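Local coordinates for protein cellulase CEL9M (Clostridium cellulolyticum, PDB 1IA6) that probably hydrolyses internal beta-1,4-glucosidic linkages in cellulose and related beta-glucans, as a family 9 glycoside hydrolase that carries bound metal ions, at residues A[332-335]-A[336-340]. Residues are numbered along the deposited sequence; the frame is centred on the assembly and turned at random.
Sequences LAKK and QVDYI
K334 and D338, one helical turn apart, join in a salt bridge: NZ of K334 lies 2.8 Å from OD2 of D338. The lysine runs out straight from a CG set anti to its backbone N and bends only at the last torsion (chi4 -62°), which turns the ammonium in to the syn side of OD2, nearly in the plane of the carboxylate. The lysine's methylenes pass around this oxygen, with CG of K334 3.5 Å from OD2 of D338. A long, flexible lysine suits this partly exposed position, while the short aspartate stays near the backbone, its OD1 hydrogen-bonded to the Y6 hydroxyl, which is also a weak partner of K334 NZ and bridges the two charges.

The apolar contact is made by L332 and Q336, where CD2 of the leucine reaches CG of the glutamine at 3.8 Å. Bending at chi2 (-48°) turns the Q336 amide aside, and both its ends are used: OE1 accepts from the backbone N of K299 and NE2 donates to the carbonyl of G297. Glutamine can thus pack its methylenes against leucine and still satisfy a buried amide.

The amides of Q336, V337, D338 and Y339 donate to the carbonyls four residues earlier; the bond from N of Y339 to O of K335 is more bent, with an N-H...O angle of 143°.

A333's small methyl lets helix 306-323 come close at L318, branched V337 fills the side toward V422 and L423 of helix 413-429, and K335's long charged chain suits solvent. Such i to i+4 bonds and Lys-Asp pairing characterise an alpha-helix, here helix 327-341 of the helical catalytic module. The D338 side chain, about 4 Å from the nickel bound by A1, H4 and D343, touches H4 and belongs to the second shell.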
ATOM      1  N   LEU A 332       8.116  17.612  11.022  1.00 14.96           N
ATOM      2  CA  LEU A 332       7.086  17.637   9.989  1.00 14.64           C
ATOM      3  C   LEU A 332       6.319  16.323  10.014  1.00 14.34           C
ATOM      4  O   LEU A 332       5.087  16.311  10.042  1.00 12.09           O
ATOM      5  CB  LEU A 332       7.718  17.853   8.606  1.00 16.66           C
ATOM      6  CG  LEU A 332       6.790  18.158   7.420  1.00 17.73           C
ATOM      7  CD1 LEU A 332       7.622  18.651   6.247  1.00 19.66           C
ATOM      8  CD2 LEU A 332       5.998  16.924   7.026  1.00 20.64           C
ATOM      9  N   ALA A 333       7.057  15.216  10.010  1.00 12.87           N
ATOM     10  CA  ALA A 333       6.450  13.889  10.024  1.00 12.03           C
ATOM     11  C   ALA A 333       5.559  13.689  11.242  1.00 12.02           C
ATOM     12  O   ALA A 333       4.451  13.160  11.132  1.00 10.58           O
ATOM     13  CB  ALA A 333       7.542  12.816   9.994  1.00 11.24           C
ATOM     14  N   LYS A 334       6.041  14.116  12.405  1.00 11.91           N
ATOM     15  CA  LYS A 334       5.276  13.966  13.633  1.00 12.83           C
ATOM     16  C   LYS A 334       3.977  14.759  13.595  1.00 11.81           C
ATOM     17  O   LYS A 334       2.958  14.299  14.097  1.00 12.09           O
ATOM     18  CB  LYS A 334       6.102  14.398  14.846  1.00 13.85           C
ATOM     19  CG  LYS A 334       5.451  14.029  16.170  1.00 16.35           C
ATOM     20  CD  LYS A 334       6.322  14.427  17.353  1.00 18.19           C
ATOM     21  CE  LYS A 334       5.785  13.847  18.653  1.00 19.28           C
ATOM     22  NZ  LYS A 334       4.428  14.353  18.987  1.00 18.62           N
ATOM     23  N   LYS A 335       4.008  15.948  13.002  1.00 12.37           N
ATOM     24  CA  LYS A 335       2.805  16.767  12.922  1.00 12.73           C
ATOM     25  C   LYS A 335       1.741  16.117  12.041  1.00 11.91           C
ATOM     26  O   LYS A 335       0.551  16.177  12.349  1.00 11.51           O
ATOM     27  CB  LYS A 335       3.138  18.166  12.400  1.00 15.73           C
ATOM     28  CG  LYS A 335       3.927  19.014  13.392  1.00 22.80           C
ATOM     29  CD  LYS A 335       4.094  20.444  12.898  1.00 28.69           C
ATOM     30  CE  LYS A 335       4.835  21.302  13.914  1.00 30.93           C
ATOM     31  NZ  LYS A 335       4.956  22.715  13.451  1.00 34.40           N
ATOM     32  N   GLN A 336       2.167  15.489  10.950  1.00 10.31           N
ATOM     33  CA  GLN A 336       1.219  14.835  10.052  1.00  9.54           C
ATOM     34  C   GLN A 336       0.576  13.639  10.736  1.00  9.55           C
ATOM     35  O   GLN A 336      -0.634  13.435  10.643  1.00  8.64           O
ATOM     36  CB  GLN A 336       1.918  14.383   8.769  1.00  8.83           C
ATOM     37  CG  GLN A 336       2.599  15.520   8.037  1.00 10.40           C
ATOM     38  CD  GLN A 336       1.687  16.722   7.877  1.00 11.80           C
ATOM     39  OE1 GLN A 336       0.693  16.676   7.146  1.00 11.05           O
ATOM     40  NE2 GLN A 336       2.013  17.802   8.575  1.00 11.98           N
ATOM     41  N   VAL A 337       1.388  12.847  11.427  1.00  9.95           N
ATOM     42  CA  VAL A 337       0.872  11.680  12.127  1.00 10.98           C
ATOM     43  C   VAL A 337      -0.090  12.093  13.232  1.00 10.99           C
ATOM     44  O   VAL A 337      -1.186  11.543  13.350  1.00 10.63           O
ATOM     45  CB  VAL A 337       2.006  10.851  12.763  1.00 11.46           C
ATOM     46  CG1 VAL A 337       1.419   9.717  13.584  1.00 12.75           C
ATOM     47  CG2 VAL A 337       2.912  10.297  11.681  1.00 12.62           C
ATOM     48  N   ASP A 338       0.318  13.065  14.043  1.00 11.63           N
ATOM     49  CA  ASP A 338      -0.532  13.521  15.139  1.00 11.87           C
ATOM     50  C   ASP A 338      -1.846  14.104  14.636  1.00 11.48           C
ATOM     51  O   ASP A 338      -2.875  13.983  15.299  1.00 11.00           O
ATOM     52  CB  ASP A 338       0.210  14.545  16.007  1.00 12.39           C
ATOM     53  CG  ASP A 338       1.367  13.924  16.774  1.00 14.55           C
ATOM     54  OD1 ASP A 338       1.449  12.678  16.821  1.00 15.45           O
ATOM     55  OD2 ASP A 338       2.189  14.675  17.334  1.00 14.20           O
ATOM     56  N   TYR A 339      -1.813  14.726  13.461  1.00 10.92           N
ATOM     57  CA  TYR A 339      -3.021  15.299  12.873  1.00 10.35           C
ATOM     58  C   TYR A 339      -3.997  14.165  12.569  1.00 10.64           C
ATOM     59  O   TYR A 339      -5.187  14.251  12.879  1.00  9.89           O
ATOM     60  CB  TYR A 339      -2.669  16.064  11.592  1.00 10.31           C
ATOM     61  CG  TYR A 339      -3.846  16.746  10.924  1.00  9.72           C
ATOM     62  CD1 TYR A 339      -4.782  16.012  10.196  1.00 11.09           C
ATOM     63  CD2 TYR A 339      -4.021  18.128  11.016  1.00 12.55           C
ATOM     64  CE1 TYR A 339      -5.863  16.635   9.573  1.00 11.44           C
ATOM     65  CE2 TYR A 339      -5.099  18.764  10.397  1.00 11.09           C
ATOM     66  CZ  TYR A 339      -6.016  18.011   9.677  1.00 12.03           C
ATOM     67  OH  TYR A 339      -7.082  18.626   9.059  1.00 12.01           O
ATOM     68  N   ILE A 340      -3.478  13.097  11.974  1.00  9.65           N
ATOM     69  CA  ILE A 340      -4.280  11.930  11.627  1.00  9.94           C
ATOM     70  C   ILE A 340      -4.899  11.285  12.869  1.00  9.86           C
ATOM     71  O   ILE A 340      -6.050  10.849  12.843  1.00  9.83           O
ATOM     72  CB  ILE A 340      -3.410  10.886  10.872  1.00 11.01           C
ATOM     73  CG1 ILE A 340      -3.066  11.424   9.481  1.00 10.94           C
ATOM     74  CG2 ILE A 340      -4.132   9.541  10.785  1.00 11.01           C
ATOM     75  CD1 ILE A 340      -2.032  10.603   8.736  1.00 13.65           C
TER